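Local coordinates for protein TbpB (Actinobacillus pleuropneumoniae, PDB 3HOL) that binds transferrin as the lipoprotein component of a bacterial receptor for iron acquisition, probably capturing the iron-carrying host protein at the cell surface, at residues Val32-Ser37 / Asp127-Ala132; Gln82-Gly87 / Val260-His265; Leu114-Leu119 / Asp271-Ile276; Ser312-Lys317 / Cys332-Glu337. All coordinates share one frame; numbering follows the deposited sequence.

Interaction 1 (Val32-Ser37 / Asp127-Ala132); sequences VKVPVS and DFTSNA
S37 OG is gripped by two backbone carbonyls, through a hydrogen bond with K155 O and a weak one with K42 O, and across the contact it meets the methyl of A132, with S37 OG 3.6 Å from A132 CB. The same methyl comes within 3.5 Å of S37 N and lies beside P35 CB. The proline ring is laid against the backbone of the barrel strand: P35 CD lies 3.4 Å from S130 O, and P35 CG is close to N131 CA. S130 O also accepts a hydrogen bond from T129 OG1 at 3.0 Å, on a lone pair in the carbonyl plane. T129 carries its hydroxyl anti to the backbone N (chi1 175°), which brings T129 OG1 between that carbonyl and the methyls of V34, with V34 CG1 3.4 Å away. P35 CD comes within 3.8 Å of T129 OG1, while T129 CG2 touches V32 CG1 at 3.9 Å. S130 turns away from the contact; its OG donates to N131 O at 2.7 Å and is also bonded to L159 N. The segments run in roughly the same direction and join the end of strand 29-33 to barrel strand 119-133, with F258 touching both V32 and T129. No hydrogen bond passes between the two segments, so this buried seam rests on methyl and proline packing, its hydroxyls being engaged with nearby carbonyls.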
# COMPACT_ATOMS: atom_id res chain seq x y z
N VAL A 32 2.88 2.54 19.31
CA VAL A 32 3.70 3.32 20.21
C VAL A 32 3.55 2.85 21.65
O VAL A 32 2.46 2.38 22.05
CB VAL A 32 3.42 4.85 20.10
CG1 VAL A 32 2.13 5.28 20.84
CG2 VAL A 32 4.61 5.65 20.63
N LYS A 33 4.65 2.96 22.40
CA LYS A 33 4.65 2.76 23.85
C LYS A 33 4.03 3.93 24.61
O LYS A 33 4.23 5.12 24.27
CB LYS A 33 6.07 2.53 24.34
CG LYS A 33 6.14 2.04 25.76
CD LYS A 33 7.55 1.52 26.14
CE LYS A 33 8.67 2.44 25.68
NZ LYS A 33 8.33 3.88 25.83
N VAL A 34 3.24 3.59 25.63
CA VAL A 34 2.62 4.61 26.48
C VAL A 34 3.82 5.24 27.27
O VAL A 34 4.61 4.50 27.87
CB VAL A 34 1.56 3.94 27.40
CG1 VAL A 34 1.05 4.91 28.49
CG2 VAL A 34 0.39 3.39 26.58
N PRO A 35 3.99 6.57 27.21
CA PRO A 35 5.09 7.24 27.92
C PRO A 35 4.96 7.14 29.44
O PRO A 35 3.86 7.19 29.99
CB PRO A 35 4.93 8.70 27.53
CG PRO A 35 4.34 8.63 26.15
CD PRO A 35 3.31 7.51 26.28
N VAL A 36 6.10 7.07 30.10
CA VAL A 36 6.22 7.05 31.55
C VAL A 36 7.30 8.08 31.95
O VAL A 36 8.40 8.08 31.41
CB VAL A 36 6.59 5.62 32.02
CG1 VAL A 36 7.01 5.61 33.51
CG2 VAL A 36 5.41 4.63 31.74
N SER A 37 6.95 8.98 32.85
CA SER A 37 7.88 10.01 33.30
C SER A 37 8.38 9.66 34.70
O SER A 37 8.12 8.57 35.19
CB SER A 37 7.21 11.38 33.28
OG SER A 37 6.13 11.45 34.19
N ASP A 127 -8.83 5.39 19.76
CA ASP A 127 -8.14 5.12 21.00
C ASP A 127 -6.94 6.07 21.03
O ASP A 127 -6.61 6.67 19.99
CB ASP A 127 -7.66 3.66 21.01
CG ASP A 127 -8.80 2.69 21.33
OD1 ASP A 127 -9.22 2.70 22.49
OD2 ASP A 127 -9.24 1.94 20.42
N PHE A 128 -6.28 6.19 22.18
CA PHE A 128 -5.21 7.16 22.33
C PHE A 128 -4.36 6.82 23.52
O PHE A 128 -4.80 6.07 24.43
CB PHE A 128 -5.74 8.61 22.55
CG PHE A 128 -6.62 8.78 23.80
CD1 PHE A 128 -6.05 9.07 25.05
CD2 PHE A 128 -8.01 8.68 23.72
CE1 PHE A 128 -6.87 9.21 26.20
CE2 PHE A 128 -8.81 8.81 24.86
CZ PHE A 128 -8.23 9.09 26.09
N THR A 129 -3.16 7.41 23.53
CA THR A 129 -2.41 7.54 24.78
C THR A 129 -1.94 8.99 24.91
O THR A 129 -1.56 9.60 23.90
CB THR A 129 -1.20 6.54 24.93
OG1 THR A 129 -0.47 6.85 26.14
CG2 THR A 129 -0.20 6.59 23.70
N SER A 130 -2.05 9.57 26.10
CA SER A 130 -1.42 10.89 26.28
C SER A 130 0.08 10.73 26.53
O SER A 130 0.61 9.62 26.57
CB SER A 130 -2.09 11.69 27.40
OG SER A 130 -1.62 11.20 28.65
N ASN A 131 0.80 11.85 26.63
CA ASN A 131 2.15 11.78 27.14
C ASN A 131 2.09 11.73 28.68
O ASN A 131 0.97 11.71 29.24
CB ASN A 131 2.98 12.98 26.64
CG ASN A 131 2.49 14.30 27.17
OD1 ASN A 131 1.37 14.44 27.64
ND2 ASN A 131 3.37 15.31 27.08
N ALA A 132 3.26 11.74 29.33
CA ALA A 132 3.37 11.73 30.80
C ALA A 132 3.94 13.07 31.27
O ALA A 132 5.03 13.47 30.84
CB ALA A 132 4.25 10.56 31.30

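Interaction 2 (Gln82-Gly87 / Val260-His265); sequences QYVRSG and VFSAKH
V84 is the first residue of 82-87 to touch strand 260-265, its CG2 resting on S262 CB at 3.7 Å. With chi1 at -57°, this methyl sits between the backbone N and carbonyl carbon, and A247 of the next barrel strand adjoins both V84 and S262. R85 turns from the contact, and its extended side chain delivers the guanidinium to L57 O and K75 O. S86 points back toward the barrel and forms the polar centre: S86 OG and S262 OG share a hydrogen bond of 2.7 Å, in which either may donate. Water 2 closes a circuit beside this bond, accepting from S86 N at 2.9 Å and bonding to S262 OG at 3.1 Å. S86 CB meets V260 CG2 at 4.0 Å, and the same valine methyl approaches G87 N, where a side chain would collide with the preceding carbonyl O. The strands, from different antiparallel sheets, cross at -142°; no backbone hydrogen bond links them, and side chains carry the contact. A second water joins Q82 OE1, and less certainly K264 NZ, at the more open end. The serine pair, the one direct hydrogen bond, gives both buried hydroxyls a partner.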
# COMPACT_ATOMS: atom_id res chain seq x y z
N GLN A 82 -12.83 -6.84 8.84
CA GLN A 82 -12.08 -7.89 8.14
C GLN A 82 -10.65 -7.53 7.79
O GLN A 82 -9.80 -8.41 7.59
CB GLN A 82 -12.82 -8.26 6.83
CG GLN A 82 -14.24 -8.76 7.03
CD GLN A 82 -14.87 -9.03 5.70
OE1 GLN A 82 -15.60 -8.20 5.18
NE2 GLN A 82 -14.53 -10.16 5.10
N TYR A 83 -10.34 -6.24 7.71
CA TYR A 83 -9.05 -5.83 7.13
C TYR A 83 -8.28 -4.89 8.04
O TYR A 83 -7.11 -4.62 7.75
CB TYR A 83 -9.29 -5.08 5.79
CG TYR A 83 -9.99 -5.97 4.79
CD1 TYR A 83 -9.31 -7.05 4.21
CD2 TYR A 83 -11.32 -5.73 4.42
CE1 TYR A 83 -9.92 -7.90 3.28
CE2 TYR A 83 -11.96 -6.56 3.48
CZ TYR A 83 -11.25 -7.65 2.92
OH TYR A 83 -11.84 -8.50 1.99
N VAL A 84 -8.90 -4.35 9.09
CA VAL A 84 -8.18 -3.39 9.95
C VAL A 84 -8.37 -3.72 11.44
O VAL A 84 -9.30 -4.43 11.80
CB VAL A 84 -8.62 -1.92 9.67
CG1 VAL A 84 -8.42 -1.55 8.22
CG2 VAL A 84 -10.11 -1.64 10.09
N ARG A 85 -7.50 -3.20 12.30
CA ARG A 85 -7.73 -3.31 13.77
C ARG A 85 -6.96 -2.19 14.44
O ARG A 85 -5.78 -1.97 14.13
CB ARG A 85 -7.21 -4.66 14.33
CG ARG A 85 -7.50 -4.84 15.83
CD ARG A 85 -7.07 -6.23 16.35
NE ARG A 85 -7.50 -6.44 17.76
CZ ARG A 85 -7.40 -7.60 18.41
NH1 ARG A 85 -6.92 -8.69 17.78
NH2 ARG A 85 -7.82 -7.69 19.69
N SER A 86 -7.59 -1.50 15.36
CA SER A 86 -6.87 -0.55 16.19
C SER A 86 -7.26 -0.81 17.66
O SER A 86 -8.27 -1.48 17.96
CB SER A 86 -7.20 0.89 15.75
OG SER A 86 -8.60 1.12 15.91
N GLY A 87 -6.44 -0.33 18.59
CA GLY A 87 -6.76 -0.54 20.02
C GLY A 87 -5.55 -0.35 20.90
O GLY A 87 -4.68 0.50 20.62
N VAL A 260 -5.32 6.75 17.48
CA VAL A 260 -5.49 5.77 16.40
C VAL A 260 -6.98 5.57 16.15
O VAL A 260 -7.79 5.87 17.00
CB VAL A 260 -4.88 4.35 16.72
CG1 VAL A 260 -3.34 4.41 16.89
CG2 VAL A 260 -5.51 3.73 18.04
N PHE A 261 -7.34 5.05 14.97
CA PHE A 261 -8.76 4.85 14.67
C PHE A 261 -8.90 3.78 13.61
O PHE A 261 -7.96 3.48 12.89
CB PHE A 261 -9.44 6.17 14.23
CG PHE A 261 -8.66 6.94 13.19
CD1 PHE A 261 -8.82 6.68 11.83
CD2 PHE A 261 -7.78 7.94 13.57
CE1 PHE A 261 -8.10 7.38 10.86
CE2 PHE A 261 -7.04 8.65 12.60
CZ PHE A 261 -7.20 8.36 11.25
N SER A 262 -10.06 3.14 13.60
CA SER A 262 -10.42 2.21 12.52
C SER A 262 -11.96 2.23 12.36
O SER A 262 -12.71 2.50 13.31
CB SER A 262 -9.92 0.79 12.86
OG SER A 262 -10.45 0.34 14.10
N ALA A 263 -12.43 1.96 11.14
CA ALA A 263 -13.83 2.12 10.82
C ALA A 263 -14.12 1.38 9.51
O ALA A 263 -13.23 1.07 8.76
CB ALA A 263 -14.15 3.60 10.66
N LYS A 264 -15.41 1.15 9.25
CA LYS A 264 -15.85 0.37 8.09
C LYS A 264 -17.06 1.08 7.51
O LYS A 264 -17.87 1.59 8.29
CB LYS A 264 -16.23 -1.02 8.59
CG LYS A 264 -17.05 -1.88 7.64
CD LYS A 264 -17.44 -3.22 8.34
CE LYS A 264 -18.26 -4.10 7.38
NZ LYS A 264 -17.65 -4.19 6.01
N HIS A 265 -17.18 1.11 6.18
CA HIS A 265 -18.30 1.80 5.56
C HIS A 265 -19.52 0.84 5.45
O HIS A 265 -19.39 -0.36 5.51
CB HIS A 265 -17.96 2.48 4.21
CG HIS A 265 -17.82 1.54 3.04
ND1 HIS A 265 -18.88 0.87 2.48
CD2 HIS A 265 -16.73 1.19 2.30
CE1 HIS A 265 -18.46 0.13 1.47
NE2 HIS A 265 -17.16 0.32 1.32
O HOH W 1 -15.37 -5.17 5.45
O HOH W 2 -10.40 -2.25 15.75

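Interaction 3 (Leu114-Leu119 / Asp271-Ile276)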
# COMPACT_ATOMS: atom_id res chain seq x y z
N LEU A 114 -10.82 1.88 -5.51
CA LEU A 114 -11.62 2.77 -4.69
C LEU A 114 -13.03 2.95 -5.29
O LEU A 114 -13.19 2.86 -6.53
CB LEU A 114 -10.93 4.17 -4.66
CG LEU A 114 -9.51 4.26 -4.08
CD1 LEU A 114 -9.11 5.74 -4.07
CD2 LEU A 114 -9.47 3.73 -2.66
N PRO A 115 -14.03 3.25 -4.43
CA PRO A 115 -15.36 3.63 -4.91
C PRO A 115 -15.22 4.80 -5.89
O PRO A 115 -14.33 5.65 -5.73
CB PRO A 115 -16.11 4.01 -3.64
CG PRO A 115 -15.42 3.17 -2.54
CD PRO A 115 -13.99 3.12 -2.95
N VAL A 116 -16.05 4.78 -6.93
CA VAL A 116 -15.97 5.78 -8.01
C VAL A 116 -16.53 7.13 -7.58
O VAL A 116 -15.90 8.16 -7.74
CB VAL A 116 -16.73 5.33 -9.32
CG1 VAL A 116 -16.43 6.32 -10.44
CG2 VAL A 116 -16.25 3.98 -9.74
N ASN A 117 -17.73 7.13 -7.03
CA ASN A 117 -18.31 8.41 -6.69
C ASN A 117 -19.28 8.41 -5.52
O ASN A 117 -19.76 9.47 -5.16
CB ASN A 117 -18.97 9.03 -7.94
CG ASN A 117 -20.08 8.16 -8.51
OD1 ASN A 117 -21.02 8.67 -9.14
ND2 ASN A 117 -19.99 6.86 -8.31
N GLN A 118 -19.54 7.24 -4.91
CA GLN A 118 -20.55 7.15 -3.82
C GLN A 118 -20.00 7.86 -2.59
O GLN A 118 -18.81 7.69 -2.29
CB GLN A 118 -20.85 5.68 -3.47
CG GLN A 118 -22.11 5.47 -2.64
CD GLN A 118 -22.54 3.99 -2.55
OE1 GLN A 118 -22.40 3.21 -3.49
NE2 GLN A 118 -23.07 3.62 -1.41
N LEU A 119 -20.81 8.66 -1.90
CA LEU A 119 -20.36 9.37 -0.67
C LEU A 119 -20.52 8.37 0.47
O LEU A 119 -21.63 7.94 0.76
CB LEU A 119 -21.19 10.64 -0.45
CG LEU A 119 -21.00 11.56 0.76
CD1 LEU A 119 -19.59 12.17 0.80
CD2 LEU A 119 -22.06 12.66 0.64
N ASP A 271 -19.74 0.57 -6.81
CA ASP A 271 -19.00 0.60 -8.08
C ASP A 271 -17.60 1.13 -7.79
O ASP A 271 -17.46 2.14 -7.08
CB ASP A 271 -19.60 1.61 -9.07
CG ASP A 271 -21.07 1.34 -9.44
OD1 ASP A 271 -21.51 0.16 -9.45
OD2 ASP A 271 -21.75 2.34 -9.77
N THR A 272 -16.58 0.49 -8.34
CA THR A 272 -15.20 0.88 -8.01
C THR A 272 -14.40 1.11 -9.27
O THR A 272 -14.81 0.66 -10.36
CB THR A 272 -14.51 -0.16 -7.09
OG1 THR A 272 -14.46 -1.42 -7.77
CG2 THR A 272 -15.29 -0.38 -5.80
N VAL A 273 -13.29 1.87 -9.14
CA VAL A 273 -12.29 1.99 -10.20
C VAL A 273 -10.90 1.58 -9.66
O VAL A 273 -10.59 1.83 -8.49
CB VAL A 273 -12.14 3.46 -10.74
CG1 VAL A 273 -13.22 3.77 -11.74
CG2 VAL A 273 -12.10 4.52 -9.61
N ARG A 274 -10.06 1.01 -10.53
CA ARG A 274 -8.71 0.61 -10.11
C ARG A 274 -7.81 1.84 -9.90
O ARG A 274 -7.85 2.80 -10.70
CB ARG A 274 -8.09 -0.27 -11.17
CG ARG A 274 -6.88 -1.10 -10.75
CD ARG A 274 -7.26 -2.57 -10.74
NE ARG A 274 -6.13 -3.29 -10.17
CZ ARG A 274 -6.25 -4.33 -9.38
NH1 ARG A 274 -7.45 -4.78 -9.09
NH2 ARG A 274 -5.16 -4.92 -8.91
N ILE A 275 -6.99 1.79 -8.86
CA ILE A 275 -5.95 2.81 -8.66
C ILE A 275 -4.55 2.22 -8.76
O ILE A 275 -3.59 2.94 -9.08
CB ILE A 275 -6.06 3.54 -7.32
CG1 ILE A 275 -6.18 2.55 -6.12
CG2 ILE A 275 -7.23 4.52 -7.37
CD1 ILE A 275 -5.83 3.23 -4.71
N ILE A 276 -4.42 0.92 -8.44
CA ILE A 276 -3.11 0.32 -8.33
C ILE A 276 -3.06 -1.07 -8.91
O ILE A 276 -4.01 -1.85 -8.72
CB ILE A 276 -2.71 0.23 -6.85
CG1 ILE A 276 -2.56 1.63 -6.23
CG2 ILE A 276 -1.46 -0.63 -6.65
CD1 ILE A 276 -2.53 1.56 -4.66
O HOH W 3 -20.59 4.94 -10.31
O HOH W 4 -21.47 3.08 -6.17
O HOH W 5 -19.10 4.36 -6.07
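L114 and I275 bring their branched side chains together at a slant, L114 CG lying 3.9 Å from I275 CD1, while I275 CG2 approaches both L114 CG and L114 CD1. L114 holds CG anti to its carbonyl carbon (chi1 -61°), a rotation that places the branch point against both of these isoleucine methyls. A second apolar pair forms at the other end, where V116 CG2 meets V273 CG1 at 3.6 Å. V116 CG2 also presses on the opposing backbone, 3.4 Å from T272 C. P115 and T272 behave differently: they face each other as a non-hydrogen-bonded pair, but their side chains diverge, and T272 OG1 is bonded to E113. These contacts flank a short antiparallel beta pairing that adds strand 113-115 to strand 272-282, and so ties the segment leading to strand 119-133 of the N-lobe barrel to the sheet of the handle domain. L114 and V273 are its hydrogen-bonded pair, with L114 N donating to V273 O at 3.0 Å and V273 N returning to L114 O at 2.8 Å. One step on, V116 N reaches D271 O at 3.0 Å. Beyond it the chains separate, and water takes over the connection. Water 5 donates to D271 O and accepts from Q118 N, while water 4 donates to Q118 OE1 and accepts from D271 N. Water 3 bridges the side chains of N117 and D271, donating to D271 OD2 at 2.9 Å and accepting a weak bond from N117 ND2.

Interaction 4 (Ser312-Lys317 / Cys332-Glu337); sequences SGFTNK and CCSNLE
A vicinal disulfide, C332-C333, with a cis peptide bond between its two cysteines, packs against the ring of F314 in the C-lobe handle domain. C332 SG and C333 SG are joined at 2.0 Å, and both sulfurs make oblique sulfur-aromatic contacts with the phenylalanine, C332 SG approaching F314 CE2 to 3.5 Å. C333 CB adds an off-centre CH-pi contact, 4.2 Å from the ring centroid. F314 has CG anti to the backbone N (chi1 -176°), which carries the ring to this pair. S334 OG lies 3.5 Å from F314 CD1, and N335 OD1 stands near F314 CE1 with the amide plane turned 39° from the ring; N335 ND2 is bonded to D9. The backbone supplies one hydrogen bond, S334 N to F314 O at 3.0 Å, at the start of the type I turn from C333 to L336. T315 CG2 packs on C332 SG at 3.6 Å. The contact lies at the open end of the hairpin of strands 315-322 and 325-332; F341 of strand 339-346 adjoins the disulfide, and T381 of barrel strand 375-387 touches F314 and both cysteines.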
# COMPACT_ATOMS: atom_id res chain seq x y z
N SER A 312 20.29 4.27 -12.23
CA SER A 312 20.78 5.01 -13.37
C SER A 312 20.54 4.25 -14.63
O SER A 312 20.34 4.85 -15.69
CB SER A 312 22.28 5.29 -13.21
OG SER A 312 23.01 4.14 -12.73
N GLY A 313 20.58 2.92 -14.51
CA GLY A 313 20.51 2.04 -15.67
C GLY A 313 19.14 1.93 -16.29
O GLY A 313 18.13 2.24 -15.63
N PHE A 314 19.09 1.47 -17.53
CA PHE A 314 17.83 1.10 -18.15
C PHE A 314 17.05 0.12 -17.25
O PHE A 314 15.87 0.30 -17.00
CB PHE A 314 18.01 0.49 -19.53
CG PHE A 314 16.72 0.19 -20.19
CD1 PHE A 314 15.92 1.23 -20.63
CD2 PHE A 314 16.27 -1.11 -20.32
CE1 PHE A 314 14.67 0.97 -21.21
CE2 PHE A 314 15.04 -1.37 -20.89
CZ PHE A 314 14.24 -0.32 -21.35
N THR A 315 17.75 -0.90 -16.76
CA THR A 315 17.27 -1.71 -15.65
C THR A 315 18.32 -1.66 -14.55
O THR A 315 19.50 -1.38 -14.80
CB THR A 315 16.97 -3.18 -16.08
OG1 THR A 315 18.19 -3.87 -16.39
CG2 THR A 315 16.03 -3.22 -17.29
N ASN A 316 17.90 -1.93 -13.32
CA ASN A 316 18.76 -1.86 -12.14
C ASN A 316 18.52 -3.05 -11.23
O ASN A 316 17.35 -3.41 -10.93
CB ASN A 316 18.46 -0.59 -11.35
CG ASN A 316 18.73 0.67 -12.15
OD1 ASN A 316 19.87 1.11 -12.26
ND2 ASN A 316 17.67 1.28 -12.68
N LYS A 317 19.61 -3.67 -10.81
CA LYS A 317 19.59 -4.76 -9.85
C LYS A 317 19.66 -4.27 -8.39
O LYS A 317 20.48 -3.42 -8.04
CB LYS A 317 20.78 -5.70 -10.10
CG LYS A 317 20.84 -6.88 -9.10
CD LYS A 317 22.08 -7.77 -9.27
CE LYS A 317 22.26 -8.25 -10.69
NZ LYS A 317 21.73 -9.61 -10.91
N CYS A 332 12.71 -2.61 -14.30
CA CYS A 332 12.66 -1.83 -15.53
C CYS A 332 11.54 -0.82 -15.35
O CYS A 332 10.55 -1.14 -14.69
CB CYS A 332 12.31 -2.77 -16.71
SG CYS A 332 12.78 -2.17 -18.38
N CYS A 333 11.61 0.37 -15.95
CA CYS A 333 12.66 0.84 -16.86
C CYS A 333 12.97 2.32 -16.57
O CYS A 333 12.11 3.06 -16.07
CB CYS A 333 12.16 0.75 -18.31
SG CYS A 333 11.36 -0.81 -18.80
N SER A 334 14.17 2.77 -16.95
CA SER A 334 14.58 4.19 -16.75
C SER A 334 13.67 5.22 -17.45
O SER A 334 13.62 6.38 -17.07
CB SER A 334 16.06 4.38 -17.20
OG SER A 334 16.18 4.02 -18.57
N ASN A 335 12.94 4.80 -18.47
CA ASN A 335 12.06 5.70 -19.21
C ASN A 335 10.57 5.61 -18.81
O ASN A 335 9.71 6.23 -19.45
CB ASN A 335 12.21 5.46 -20.72
CG ASN A 335 11.63 4.11 -21.18
OD1 ASN A 335 11.73 3.10 -20.49
ND2 ASN A 335 11.06 4.10 -22.36
N LEU A 336 10.27 4.85 -17.75
CA LEU A 336 8.90 4.76 -17.24
C LEU A 336 8.89 5.31 -15.83
O LEU A 336 9.74 4.93 -15.01
CB LEU A 336 8.41 3.31 -17.23
CG LEU A 336 8.39 2.62 -18.60
CD1 LEU A 336 8.11 1.08 -18.47
CD2 LEU A 336 7.39 3.30 -19.51
N GLU A 337 7.96 6.23 -15.55
CA GLU A 337 7.92 6.93 -14.26
C GLU A 337 6.76 6.48 -13.35
O GLU A 337 6.80 6.72 -12.12
CB GLU A 337 7.80 8.43 -14.52
CG GLU A 337 9.01 9.04 -15.28
CD GLU A 337 9.94 9.76 -14.34
OE1 GLU A 337 11.17 9.54 -14.40
OE2 GLU A 337 9.44 10.55 -13.52

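In the fold
Interactions 1 and 2 are buried and stack the same five-stranded sheet on the N-lobe barrel, through strands 29-33 and 84-91; they touch directly where D127 O probably accepts a hydrogen bond from V260 N between neighbouring barrel strands. Both join separate sheets through side chains, interaction 1 without any hydrogen bond across it and interaction 2 with one serine pair. Interactions 3 and 4 are only partly buried and both reach one further sheet, their centres about 30 Å apart. Interaction 3 relies on backbone pairing and bridging waters, interaction 4 mainly on sulfur and an aromatic ring, with one backbone bond. Interactions 1 and 4 lie on opposite sides of the chain's centre.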